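Local coordinates for FBP protein (Leishmania major, PDB 5OEZ), which probably hydrolyses fructose 1,6-bisphosphate to fructose 6-phosphate and phosphate, a magnesium-dependent step of gluconeogenesis, working as a homotetramer, at residues I76-F81 against F117-G122; G133-V138 against G250-D255; R280-A285 against T312-R317; V166-A171 against M288-E293. All coordinates share one frame; numbering follows the deposited sequence.

How the interactions relate
Along the chain, interaction 1 closes first; interactions 2 and 4 then interleave, and 3 and 4 interleave in turn. Interactions 1, 2 and 4 all reach the large mixed sheet, where strands 113-121, 132-140 and 167-173 lie next to one another, while interactions 3 and 4 share helix 281-294. Centres range from about 10 Å apart (2 and 4) to about 17 Å (1 and 4). Interactions 2 and 4 bring helices of the C-terminal half against strands of the N-terminal half. Interactions 1, 2 and 3 meet around the site that binds manganese and fructose 6-phosphate in other structures of this protein, empty of them here: Asp118 and Asp121 come from the first, Met252 from the second and Glu284 from the third.

Interaction 1: I76-F81 against F117-G122; sequences ISNIAF and FDPLDG
Phe81 and Phe117 form the aromatic part of this contact between helix 72-87 and the end of strand 113-121. Their planes are 23° apart and the centroids 5.0 Å apart, but the rings are slid so far that they barely overlap, with Phe117 CD2 over one face of the Phe81 ring. Phe81 CB comes to 3.5 Å from Phe117 CE2. Phe117 gets there with CG between its backbone N and carbonyl carbon (chi1 64°).

Aliphatic packing centres on Pro119, at the corner of the chain: its CB lies 3.9 Å from both Phe81 CD2 and Ser77 CB.

No hydrogen bond crosses between the segments. Leu120 CD2 makes a van der Waals contact, 3.6 Å, with the hydroxyl Ser77 OG, whose hydrogen-bond partner is Leu73 O. Asn78 OD1 approaches Phe117 CE2 at 3.8 Å, amide and ring planes 31° apart; it is hydrogen-bonded to Ser96 OG, and Asn78 ND2 to Glu99 OE2. Asp118, Leu120 and Asp121 at this corner bind manganese in another structure of this protein.

Helix 27-47 packs on Ser77 and Phe81 through Ile42; backbone hydrogen bonds pair Phe117 with Gly95 of strand 91-96, and Asp118 and Asp121 with Ile135 and Gly133 of strand 132-140.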
loop_
_atom_site.group_PDB
_atom_site.type_symbol
_atom_site.label_atom_id
_atom_site.label_comp_id
_atom_site.label_asym_id
_atom_site.label_seq_id
_atom_site.Cartn_x
_atom_site.Cartn_y
_atom_site.Cartn_z
ATOM N N ILE C 76 0.326 -21.875 -2.901
ATOM C CA ILE C 76 -0.037 -20.844 -1.923
ATOM C C ILE C 76 -1.525 -20.522 -2.007
ATOM O O ILE C 76 -2.198 -20.466 -0.985
ATOM C CB ILE C 76 0.794 -19.546 -2.132
ATOM C CG1 ILE C 76 2.245 -19.766 -1.712
ATOM C CG2 ILE C 76 0.233 -18.375 -1.331
ATOM C CD1 ILE C 76 3.216 -18.853 -2.427
ATOM N N SER C 77 -2.020 -20.276 -3.222
ATOM C CA SER C 77 -3.443 -19.991 -3.414
ATOM C C SER C 77 -4.344 -21.091 -2.900
ATOM O O SER C 77 -5.369 -20.801 -2.312
ATOM C CB SER C 77 -3.804 -19.697 -4.860
ATOM O OG SER C 77 -2.943 -18.711 -5.394
ATOM N N ASN C 78 -3.960 -22.343 -3.114
ATOM C CA ASN C 78 -4.769 -23.463 -2.661
ATOM C C ASN C 78 -4.806 -23.531 -1.140
ATOM O O ASN C 78 -5.877 -23.633 -0.544
ATOM C CB ASN C 78 -4.238 -24.776 -3.229
ATOM C CG ASN C 78 -5.202 -25.921 -3.015
ATOM O OD1 ASN C 78 -6.398 -25.801 -3.289
ATOM N ND2 ASN C 78 -4.700 -27.024 -2.493
ATOM N N ILE C 79 -3.631 -23.444 -0.531
ATOM C CA ILE C 79 -3.473 -23.425 0.925
ATOM C C ILE C 79 -4.330 -22.337 1.600
ATOM O O ILE C 79 -4.957 -22.585 2.639
ATOM C CB ILE C 79 -1.987 -23.216 1.306
ATOM C CG1 ILE C 79 -1.192 -24.493 1.016
ATOM C CG2 ILE C 79 -1.820 -22.848 2.791
ATOM C CD1 ILE C 79 0.313 -24.316 1.032
ATOM N N ALA C 80 -4.334 -21.144 1.006
ATOM C CA ALA C 80 -5.062 -19.997 1.537
ATOM C C ALA C 80 -6.558 -20.230 1.535
ATOM O O ALA C 80 -7.207 -20.155 2.583
ATOM C CB ALA C 80 -4.734 -18.753 0.732
ATOM N N PHE C 81 -7.102 -20.549 0.366
ATOM C CA PHE C 81 -8.533 -20.861 0.261
ATOM C C PHE C 81 -8.978 -21.927 1.257
ATOM O O PHE C 81 -9.994 -21.754 1.919
ATOM C CB PHE C 81 -8.921 -21.282 -1.148
ATOM C CG PHE C 81 -9.448 -20.160 -1.995
ATOM C CD1 PHE C 81 -10.747 -19.726 -1.843
ATOM C CD2 PHE C 81 -8.651 -19.564 -2.969
ATOM C CE1 PHE C 81 -11.247 -18.695 -2.625
ATOM C CE2 PHE C 81 -9.141 -18.542 -3.763
ATOM C CZ PHE C 81 -10.444 -18.103 -3.591
ATOM N N PHE C 117 -13.928 -24.769 -5.909
ATOM C CA PHE C 117 -13.203 -23.600 -6.345
ATOM C C PHE C 117 -11.974 -23.932 -7.165
ATOM O O PHE C 117 -11.375 -24.978 -7.000
ATOM C CB PHE C 117 -12.842 -22.726 -5.127
ATOM C CG PHE C 117 -11.898 -23.385 -4.160
ATOM C CD1 PHE C 117 -12.367 -24.228 -3.158
ATOM C CD2 PHE C 117 -10.534 -23.168 -4.259
ATOM C CE1 PHE C 117 -11.482 -24.844 -2.280
ATOM C CE2 PHE C 117 -9.651 -23.797 -3.394
ATOM C CZ PHE C 117 -10.120 -24.645 -2.408
ATOM N N ASP C 118 -11.657 -23.038 -8.097
ATOM C CA ASP C 118 -10.386 -23.025 -8.787
ATOM C C ASP C 118 -9.575 -21.883 -8.137
ATOM O O ASP C 118 -9.847 -20.713 -8.389
ATOM C CB ASP C 118 -10.613 -22.795 -10.283
ATOM C CG ASP C 118 -9.319 -22.821 -11.097
ATOM O OD1 ASP C 118 -8.232 -23.114 -10.549
ATOM O OD2 ASP C 118 -9.397 -22.572 -12.323
ATOM N N PRO C 119 -8.577 -22.218 -7.292
ATOM C CA PRO C 119 -7.895 -21.151 -6.542
ATOM C C PRO C 119 -7.098 -20.174 -7.407
ATOM O O PRO C 119 -6.999 -19.001 -7.055
ATOM C CB PRO C 119 -6.966 -21.913 -5.592
ATOM C CG PRO C 119 -6.721 -23.217 -6.266
ATOM C CD PRO C 119 -7.971 -23.538 -7.034
ATOM N N LEU C 120 -6.549 -20.647 -8.519
ATOM C CA LEU C 120 -5.778 -19.803 -9.415
ATOM C C LEU C 120 -5.777 -20.329 -10.863
ATOM O O LEU C 120 -4.959 -21.147 -11.226
ATOM C CB LEU C 120 -4.348 -19.619 -8.862
ATOM C CG LEU C 120 -3.559 -18.451 -9.438
ATOM C CD1 LEU C 120 -4.210 -17.117 -9.103
ATOM C CD2 LEU C 120 -2.151 -18.514 -8.879
ATOM N N ASP C 121 -6.714 -19.831 -11.666
ATOM C CA ASP C 121 -6.758 -20.070 -13.104
ATOM C C ASP C 121 -5.704 -19.229 -13.841
ATOM O O ASP C 121 -5.557 -18.031 -13.587
ATOM C CB ASP C 121 -8.173 -19.768 -13.667
ATOM C CG ASP C 121 -8.165 -19.355 -15.144
ATOM O OD1 ASP C 121 -8.019 -20.238 -16.015
ATOM O OD2 ASP C 121 -8.314 -18.141 -15.431
ATOM N N GLY C 122 -5.030 -19.865 -14.798
ATOM C CA GLY C 122 -4.161 -19.190 -15.740
ATOM C C GLY C 122 -2.800 -18.918 -15.147
ATOM O O GLY C 122 -2.148 -17.966 -15.542
#

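Interaction 2: G133-V138 against G250-D255; sequences GSIWGV and GSMVGD
Val253 and Ile135 make the main apolar contact where the first turn of helix 252-262 meets strand 132-140. They lie flank to flank and point opposite ways: Val253 CG2 is 3.6 Å from Ile135 CG1 and 3.7 Å from Ile135 CD1. That same CD1 meets Met252 SD at 3.7 Å, with the two side chains crossing at about a right angle. Met252 starts with CG anti to its backbone N (chi1 -174°), and bends further along bring the sulfur and CE to the isoleucine. At Gly133 the strand has no side chain, and Val253 sits directly on its backbone, CB 3.9 Å from Gly133 CA.

No hydrogen bond crosses between the two segments. Two bonds shape the helix start: Ser251, the N-cap, takes a weak one on OG from Gly254 N at 3.4 Å, and Asp255 OD2 accepts from Gly250 N through its syn lone pair at 3.1 Å. Val253 N donates outside the segments, to Asp121 OD2 of strand 113-121.

Met252 binds fructose 6-phosphate in another structure of this protein. The side chains of these two segments meet through carbon and sulfur, so their joint rests on fit, with the nearby Asp121 bond adding a polar tie.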
loop_
_atom_site.group_PDB
_atom_site.type_symbol
_atom_site.label_atom_id
_atom_site.label_comp_id
_atom_site.label_asym_id
_atom_site.label_seq_id
_atom_site.Cartn_x
_atom_site.Cartn_y
_atom_site.Cartn_z
ATOM N N GLY C 133 -6.889 -15.329 -12.267
ATOM C CA GLY C 133 -8.185 -15.307 -11.581
ATOM C C GLY C 133 -8.464 -16.492 -10.669
ATOM O O GLY C 133 -7.701 -17.441 -10.645
ATOM N N SER C 134 -9.512 -16.368 -9.860
ATOM C CA SER C 134 -10.014 -17.429 -8.975
ATOM C C SER C 134 -11.488 -17.536 -9.240
ATOM O O SER C 134 -12.124 -16.529 -9.496
ATOM C CB SER C 134 -9.824 -17.087 -7.481
ATOM O OG SER C 134 -8.472 -16.815 -7.135
ATOM N N ILE C 135 -12.045 -18.741 -9.117
ATOM C CA ILE C 135 -13.464 -18.998 -9.381
ATOM C C ILE C 135 -14.040 -19.909 -8.301
ATOM O O ILE C 135 -13.354 -20.825 -7.846
ATOM C CB ILE C 135 -13.672 -19.713 -10.734
ATOM C CG1 ILE C 135 -12.872 -19.025 -11.842
ATOM C CG2 ILE C 135 -15.156 -19.749 -11.107
ATOM C CD1 ILE C 135 -12.766 -19.835 -13.122
ATOM N N TRP C 136 -15.290 -19.676 -7.903
ATOM C CA TRP C 136 -15.942 -20.559 -6.946
ATOM C C TRP C 136 -17.443 -20.652 -7.191
ATOM O O TRP C 136 -18.044 -19.724 -7.702
ATOM C CB TRP C 136 -15.664 -20.119 -5.487
ATOM C CG TRP C 136 -16.184 -18.785 -5.221
ATOM C CD1 TRP C 136 -17.432 -18.469 -4.784
ATOM C CD2 TRP C 136 -15.490 -17.547 -5.411
ATOM N NE1 TRP C 136 -17.543 -17.106 -4.666
ATOM C CE2 TRP C 136 -16.375 -16.519 -5.061
ATOM C CE3 TRP C 136 -14.204 -17.215 -5.836
ATOM C CZ2 TRP C 136 -16.027 -15.189 -5.137
ATOM C CZ3 TRP C 136 -13.856 -15.883 -5.903
ATOM C CH2 TRP C 136 -14.759 -14.891 -5.556
ATOM N N GLY C 137 -18.013 -21.791 -6.819
ATOM C CA GLY C 137 -19.447 -22.026 -6.876
ATOM C C GLY C 137 -19.847 -22.678 -5.577
ATOM O O GLY C 137 -19.123 -23.529 -5.055
ATOM N N VAL C 138 -21.017 -22.301 -5.079
ATOM C CA VAL C 138 -21.503 -22.734 -3.773
ATOM C C VAL C 138 -22.883 -23.408 -3.897
ATOM O O VAL C 138 -23.789 -22.881 -4.543
ATOM C CB VAL C 138 -21.630 -21.524 -2.818
ATOM C CG1 VAL C 138 -22.025 -21.963 -1.397
ATOM C CG2 VAL C 138 -20.347 -20.705 -2.770
ATOM N N GLY C 250 -5.985 -15.444 -23.023
ATOM C CA GLY C 250 -5.472 -16.750 -22.569
ATOM C C GLY C 250 -5.603 -16.961 -21.060
ATOM O O GLY C 250 -4.961 -17.827 -20.492
ATOM N N SER C 251 -6.406 -16.138 -20.398
ATOM C CA SER C 251 -6.817 -16.350 -19.011
ATOM C C SER C 251 -8.331 -16.347 -19.083
ATOM O O SER C 251 -8.947 -15.332 -19.414
ATOM C CB SER C 251 -6.310 -15.227 -18.088
ATOM O OG SER C 251 -7.090 -15.086 -16.895
ATOM N N MET C 252 -8.921 -17.488 -18.769
ATOM C CA MET C 252 -10.358 -17.645 -18.829
ATOM C C MET C 252 -11.110 -16.557 -18.031
ATOM O O MET C 252 -12.090 -15.989 -18.516
ATOM C CB MET C 252 -10.708 -19.021 -18.293
ATOM C CG MET C 252 -12.174 -19.408 -18.411
ATOM S SD MET C 252 -12.771 -20.108 -16.862
ATOM C CE MET C 252 -11.566 -21.410 -16.605
ATOM N N VAL C 253 -10.650 -16.271 -16.818
ATOM C CA VAL C 253 -11.338 -15.285 -15.964
ATOM C C VAL C 253 -11.237 -13.883 -16.590
ATOM O O VAL C 253 -12.238 -13.165 -16.690
ATOM C CB VAL C 253 -10.814 -15.296 -14.519
ATOM C CG1 VAL C 253 -11.512 -14.226 -13.698
ATOM C CG2 VAL C 253 -11.051 -16.655 -13.871
ATOM N N GLY C 254 -10.057 -13.528 -17.069
ATOM C CA GLY C 254 -9.881 -12.260 -17.780
ATOM C C GLY C 254 -10.759 -12.143 -19.010
ATOM O O GLY C 254 -11.399 -11.113 -19.212
ATOM N N ASP C 255 -10.827 -13.205 -19.828
ATOM C CA ASP C 255 -11.615 -13.148 -21.058
ATOM C C ASP C 255 -13.109 -13.091 -20.736
ATOM O O ASP C 255 -13.854 -12.320 -21.358
ATOM C CB ASP C 255 -11.263 -14.298 -22.019
ATOM C CG ASP C 255 -9.901 -14.094 -22.735
ATOM O OD1 ASP C 255 -9.700 -13.037 -23.398
ATOM O OD2 ASP C 255 -9.028 -15.008 -22.670
#

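Interaction 3: R280-A285 against T312-R317; sequences RLLYEA and TRLHQR
Leu281 N gives the one direct hydrogen bond across this contact, to Gln316 O at 3.0 Å and nearly straight (169°). It flanks an antiparallel, non-hydrogen-bonded beta bridge of Arg280 with Arg317 where helix 281-294 begins. A water adds to it, accepting from Leu282 N and donating to Leu314 O and Gln316 O.

The Tyr283 and His315 rings are near parallel (24°) but slid apart, so they barely overlap; Tyr283 CE2 is 3.5 Å from His315 ND1. The Tyr283 hydroxyl sits by the CG and CD1 of Leu314. Leu282 CD1 meets Leu314 CD1 at 3.9 Å, the two side chains crossing at about a right angle.

Arg280 and Arg317 run alongside each other, guanidinium planes 50° apart. Arg280 NH2 and Arg317 NH2 are 3.2 Å apart, two donors and not a hydrogen bond. Arg280 NH1 forms a salt bridge with Glu97, which probably eases the charge on Arg280.

Further out, Arg313 to Gln316 is a type I beta turn. Arg280 N donates to Glu284 OE1; Glu284 binds manganese in another structure of this protein. On the loop, Gln316 OE1 gathers Thr312 N, Thr312 OG1 and Arg313 N, the first at 2.8 Å in the carbonyl plane.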
loop_
_atom_site.group_PDB
_atom_site.type_symbol
_atom_site.label_atom_id
_atom_site.label_comp_id
_atom_site.label_asym_id
_atom_site.label_seq_id
_atom_site.Cartn_x
_atom_site.Cartn_y
_atom_site.Cartn_z
ATOM N N ARG C 280 -13.521 -27.807 -16.664
ATOM C CA ARG C 280 -14.182 -28.604 -15.649
ATOM C C ARG C 280 -15.524 -27.971 -15.270
ATOM O O ARG C 280 -15.591 -26.767 -15.055
ATOM C CB ARG C 280 -13.288 -28.736 -14.420
ATOM C CG ARG C 280 -12.343 -29.903 -14.545
ATOM C CD ARG C 280 -11.319 -30.019 -13.413
ATOM N NE ARG C 280 -9.913 -30.279 -13.898
ATOM C CZ ARG C 280 -9.109 -29.382 -14.492
ATOM N NH1 ARG C 280 -9.530 -28.150 -14.709
ATOM N NH2 ARG C 280 -7.868 -29.709 -14.891
ATOM N N LEU C 281 -16.567 -28.791 -15.241
ATOM C CA LEU C 281 -17.934 -28.352 -14.951
ATOM C C LEU C 281 -18.120 -27.724 -13.567
ATOM O O LEU C 281 -18.577 -26.595 -13.462
ATOM C CB LEU C 281 -18.890 -29.537 -15.084
ATOM C CG LEU C 281 -20.373 -29.272 -14.859
ATOM C CD1 LEU C 281 -20.900 -28.313 -15.900
ATOM C CD2 LEU C 281 -21.135 -30.570 -14.910
ATOM N N LEU C 282 -17.744 -28.447 -12.519
ATOM C CA LEU C 282 -17.973 -27.989 -11.151
ATOM C C LEU C 282 -17.154 -26.775 -10.739
ATOM O O LEU C 282 -17.669 -25.863 -10.082
ATOM C CB LEU C 282 -17.660 -29.093 -10.151
ATOM C CG LEU C 282 -18.775 -30.077 -9.823
ATOM C CD1 LEU C 282 -18.318 -31.022 -8.724
ATOM C CD2 LEU C 282 -20.067 -29.392 -9.392
ATOM N N TYR C 283 -15.881 -26.787 -11.108
ATOM C CA TYR C 283 -14.933 -25.812 -10.612
ATOM C C TYR C 283 -14.909 -24.496 -11.406
ATOM O O TYR C 283 -14.566 -23.463 -10.840
ATOM C CB TYR C 283 -13.536 -26.422 -10.587
ATOM C CG TYR C 283 -13.446 -27.714 -9.818
ATOM C CD1 TYR C 283 -13.335 -27.723 -8.426
ATOM C CD2 TYR C 283 -13.440 -28.924 -10.472
ATOM C CE1 TYR C 283 -13.237 -28.922 -7.724
ATOM C CE2 TYR C 283 -13.344 -30.117 -9.780
ATOM C CZ TYR C 283 -13.241 -30.107 -8.406
ATOM O OH TYR C 283 -13.146 -31.295 -7.739
ATOM N N GLU C 284 -15.254 -24.546 -12.700
ATOM C CA GLU C 284 -15.096 -23.421 -13.636
ATOM C C GLU C 284 -16.356 -23.139 -14.450
ATOM O O GLU C 284 -16.891 -22.038 -14.383
ATOM C CB GLU C 284 -13.935 -23.677 -14.616
ATOM C CG GLU C 284 -12.584 -23.907 -13.946
ATOM C CD GLU C 284 -11.522 -24.498 -14.872
ATOM O OE1 GLU C 284 -11.854 -25.211 -15.849
ATOM O OE2 GLU C 284 -10.324 -24.261 -14.608
ATOM N N ALA C 285 -16.807 -24.105 -15.250
ATOM C CA ALA C 285 -17.879 -23.833 -16.216
ATOM C C ALA C 285 -19.243 -23.505 -15.571
ATOM O O ALA C 285 -19.884 -22.538 -15.959
ATOM C CB ALA C 285 -18.010 -24.987 -17.202
ATOM N N THR C 312 -22.088 -36.311 -13.004
ATOM C CA THR C 312 -21.795 -37.738 -12.858
ATOM C C THR C 312 -20.433 -37.932 -12.174
ATOM O O THR C 312 -20.200 -38.964 -11.560
ATOM C CB THR C 312 -21.786 -38.434 -14.250
ATOM O OG1 THR C 312 -20.634 -38.023 -14.994
ATOM C CG2 THR C 312 -23.031 -38.069 -15.077
ATOM N N ARG C 313 -19.543 -36.939 -12.292
ATOM C CA ARG C 313 -18.126 -37.071 -11.952
ATOM C C ARG C 313 -17.569 -35.767 -11.387
ATOM O O ARG C 313 -17.860 -34.718 -11.897
ATOM C CB ARG C 313 -17.354 -37.476 -13.197
ATOM C CG ARG C 313 -17.184 -38.961 -13.345
ATOM C CD ARG C 313 -16.540 -39.167 -14.685
ATOM N NE ARG C 313 -17.400 -38.641 -15.726
ATOM C CZ ARG C 313 -17.011 -37.999 -16.823
ATOM N NH1 ARG C 313 -15.722 -37.771 -17.111
ATOM N NH2 ARG C 313 -17.943 -37.573 -17.651
ATOM N N LEU C 314 -16.784 -35.840 -10.323
ATOM C CA LEU C 314 -16.205 -34.656 -9.714
ATOM C C LEU C 314 -15.364 -33.826 -10.701
ATOM O O LEU C 314 -15.436 -32.588 -10.688
ATOM C CB LEU C 314 -15.416 -35.095 -8.491
ATOM C CG LEU C 314 -14.574 -34.147 -7.672
ATOM C CD1 LEU C 314 -15.485 -33.121 -7.013
ATOM C CD2 LEU C 314 -13.713 -34.894 -6.649
ATOM N N HIS C 315 -14.655 -34.505 -11.602
ATOM C CA HIS C 315 -13.726 -33.876 -12.547
ATOM C C HIS C 315 -14.210 -33.913 -13.989
ATOM O O HIS C 315 -13.417 -33.825 -14.915
ATOM C CB HIS C 315 -12.379 -34.554 -12.403
ATOM C CG HIS C 315 -11.687 -34.184 -11.138
ATOM N ND1 HIS C 315 -11.427 -32.879 -10.768
ATOM C CD2 HIS C 315 -11.222 -34.959 -10.138
ATOM C CE1 HIS C 315 -10.821 -32.874 -9.594
ATOM N NE2 HIS C 315 -10.682 -34.125 -9.192
ATOM N N GLN C 316 -15.521 -33.966 -14.181
ATOM C CA GLN C 316 -16.086 -34.030 -15.525
ATOM C C GLN C 316 -15.922 -32.679 -16.238
ATOM O O GLN C 316 -15.774 -31.630 -15.608
ATOM C CB GLN C 316 -17.533 -34.550 -15.483
ATOM C CG GLN C 316 -18.658 -33.577 -15.759
ATOM C CD GLN C 316 -20.026 -34.209 -15.493
ATOM O OE1 GLN C 316 -20.227 -34.881 -14.477
ATOM N NE2 GLN C 316 -20.963 -34.010 -16.404
ATOM N N ARG C 317 -15.914 -32.734 -17.563
ATOM C CA ARG C 317 -15.609 -31.585 -18.388
ATOM C C ARG C 317 -16.650 -31.322 -19.444
ATOM O O ARG C 317 -17.515 -32.156 -19.704
ATOM C CB ARG C 317 -14.307 -31.803 -19.103
ATOM C CG ARG C 317 -13.145 -32.049 -18.177
ATOM C CD ARG C 317 -11.871 -31.976 -18.968
ATOM N NE ARG C 317 -10.728 -32.217 -18.085
ATOM C CZ ARG C 317 -9.629 -31.477 -17.942
ATOM N NH1 ARG C 317 -9.457 -30.369 -18.637
ATOM N NH2 ARG C 317 -8.661 -31.872 -17.101
HETATM O O HOH W 1 -15.818 -30.911 -12.804
#

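Interaction 4: V166-A171 against M288-E293; sequences VSAGYA and MAMIVE
Ile291 is the central bump of the helix. Its CD1 fits over Gly169, 3.7 Å from that residue's CA, where the strand has no side chain to hold it off, and it also touches the edge of the Tyr170 ring, 3.7 Å from CD2. Ala168 is a low knob between Ile291 and the sulfur of Met290, its CB pointing toward the helix, 4.2 Å from Ile291 CG1.

Two methionines flank the isoleucine. Met290 leaves the helix with CG opposite its backbone N (chi1 -166°) and, extended from there on, reaches along the strand toward its start: SD comes 4.1 Å from Ala168 CB, and CE ends 4.0 Å from Val166 O. Met288 is bent instead, which carries its end to Tyr170. This is a Met-aromatic contact of the oblique kind, with SD 4.7 Å from the ring centroid and CE 3.5 Å from Tyr170 CD2; the two side chains cross at about a right angle.

The axes of helix 288-293 and strand 167-171 pass 7.4 Å apart at 97°. Helix 281-294 packs here on the large mixed sheet. Val166 and Ser167 form a classic beta bulge, both facing Val138 of the neighbouring strand 132-140.

Helix 252-262 fills in beside the tyrosine: Val253 CG1 meets the ring at CD1, Leu260 touches the Tyr170 side chain and Ile291, and Tyr170 OH is hydrogen-bonded to His257 ND1. Ser167, pointing away from the helix, packs on Phe28 of the AMP site and bonds through OG to Thr182 O.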
loop_
_atom_site.group_PDB
_atom_site.type_symbol
_atom_site.label_atom_id
_atom_site.label_comp_id
_atom_site.label_asym_id
_atom_site.label_seq_id
_atom_site.Cartn_x
_atom_site.Cartn_y
_atom_site.Cartn_z
ATOM N N VAL C 166 -26.501 -22.040 -5.196
ATOM C CA VAL C 166 -26.993 -20.838 -4.501
ATOM C C VAL C 166 -26.117 -19.588 -4.695
ATOM O O VAL C 166 -26.625 -18.482 -4.581
ATOM C CB VAL C 166 -27.230 -21.044 -3.002
ATOM C CG1 VAL C 166 -28.133 -22.243 -2.771
ATOM C CG2 VAL C 166 -25.915 -21.181 -2.270
ATOM N N SER C 167 -24.832 -19.756 -5.018
ATOM C CA SER C 167 -23.969 -18.600 -5.258
ATOM C C SER C 167 -22.752 -18.947 -6.090
ATOM O O SER C 167 -22.334 -20.094 -6.165
ATOM C CB SER C 167 -23.532 -17.995 -3.920
ATOM O OG SER C 167 -22.709 -16.870 -4.117
ATOM N N ALA C 168 -22.231 -17.946 -6.773
ATOM C CA ALA C 168 -21.028 -18.095 -7.573
ATOM C C ALA C 168 -20.295 -16.770 -7.668
ATOM O O ALA C 168 -20.912 -15.721 -7.611
ATOM C CB ALA C 168 -21.379 -18.586 -8.975
ATOM N N GLY C 169 -18.991 -16.820 -7.884
ATOM C CA GLY C 169 -18.246 -15.607 -8.141
ATOM C C GLY C 169 -16.874 -15.863 -8.709
ATOM O O GLY C 169 -16.424 -17.009 -8.768
ATOM N N TYR C 170 -16.188 -14.783 -9.086
ATOM C CA TYR C 170 -14.777 -14.860 -9.421
ATOM C C TYR C 170 -14.022 -13.612 -8.973
ATOM O O TYR C 170 -14.618 -12.596 -8.660
ATOM C CB TYR C 170 -14.580 -15.115 -10.912
ATOM C CG TYR C 170 -15.046 -14.007 -11.814
ATOM C CD1 TYR C 170 -14.277 -12.852 -12.009
ATOM C CD2 TYR C 170 -16.249 -14.107 -12.480
ATOM C CE1 TYR C 170 -14.723 -11.834 -12.842
ATOM C CE2 TYR C 170 -16.708 -13.093 -13.299
ATOM C CZ TYR C 170 -15.942 -11.959 -13.475
ATOM O OH TYR C 170 -16.382 -10.945 -14.283
ATOM N N ALA C 171 -12.703 -13.741 -8.905
ATOM C CA ALA C 171 -11.804 -12.624 -8.706
ATOM C C ALA C 171 -10.862 -12.506 -9.915
ATOM O O ALA C 171 -10.392 -13.513 -10.431
ATOM C CB ALA C 171 -11.012 -12.811 -7.425
ATOM N N MET C 288 -19.157 -19.945 -13.692
ATOM C CA MET C 288 -19.189 -18.931 -14.740
ATOM C C MET C 288 -20.522 -18.874 -15.476
ATOM O O MET C 288 -20.990 -17.792 -15.830
ATOM C CB MET C 288 -18.047 -19.135 -15.744
ATOM C CG MET C 288 -16.638 -18.799 -15.251
ATOM S SD MET C 288 -16.336 -17.190 -14.437
ATOM C CE MET C 288 -17.646 -16.097 -14.982
ATOM N N ALA C 289 -21.124 -20.033 -15.740
ATOM C CA ALA C 289 -22.432 -20.058 -16.387
ATOM C C ALA C 289 -23.493 -19.318 -15.557
ATOM O O ALA C 289 -24.325 -18.608 -16.116
ATOM C CB ALA C 289 -22.862 -21.494 -16.654
ATOM N N MET C 290 -23.489 -19.519 -14.238
ATOM C CA MET C 290 -24.466 -18.851 -13.354
ATOM C C MET C 290 -24.280 -17.342 -13.390
ATOM O O MET C 290 -25.241 -16.601 -13.441
ATOM C CB MET C 290 -24.359 -19.342 -11.904
ATOM C CG MET C 290 -25.552 -18.931 -11.045
ATOM S SD MET C 290 -25.348 -19.356 -9.303
ATOM C CE MET C 290 -26.765 -18.522 -8.580
ATOM N N ILE C 291 -23.036 -16.889 -13.394
ATOM C CA ILE C 291 -22.761 -15.458 -13.480
ATOM C C ILE C 291 -23.243 -14.866 -14.804
ATOM O O ILE C 291 -23.956 -13.871 -14.806
ATOM C CB ILE C 291 -21.269 -15.179 -13.271
ATOM C CG1 ILE C 291 -20.894 -15.482 -11.812
ATOM C CG2 ILE C 291 -20.941 -13.729 -13.584
ATOM C CD1 ILE C 291 -19.444 -15.876 -11.643
ATOM N N VAL C 292 -22.886 -15.512 -15.911
ATOM C CA VAL C 292 -23.281 -15.059 -17.253
ATOM C C VAL C 292 -24.801 -15.035 -17.409
ATOM O O VAL C 292 -25.348 -14.079 -17.953
ATOM C CB VAL C 292 -22.618 -15.929 -18.366
ATOM C CG1 VAL C 292 -23.235 -15.706 -19.740
ATOM C CG2 VAL C 292 -21.123 -15.651 -18.416
ATOM N N GLU C 293 -25.495 -16.074 -16.953
ATOM C CA GLU C 293 -26.980 -16.073 -17.047
ATOM C C GLU C 293 -27.605 -14.965 -16.209
ATOM O O GLU C 293 -28.507 -14.280 -16.665
ATOM C CB GLU C 293 -27.593 -17.423 -16.645
ATOM C CG GLU C 293 -27.430 -18.540 -17.675
ATOM C CD GLU C 293 -28.353 -19.743 -17.426
ATOM O OE1 GLU C 293 -29.248 -19.658 -16.549
ATOM O OE2 GLU C 293 -28.193 -20.782 -18.124
#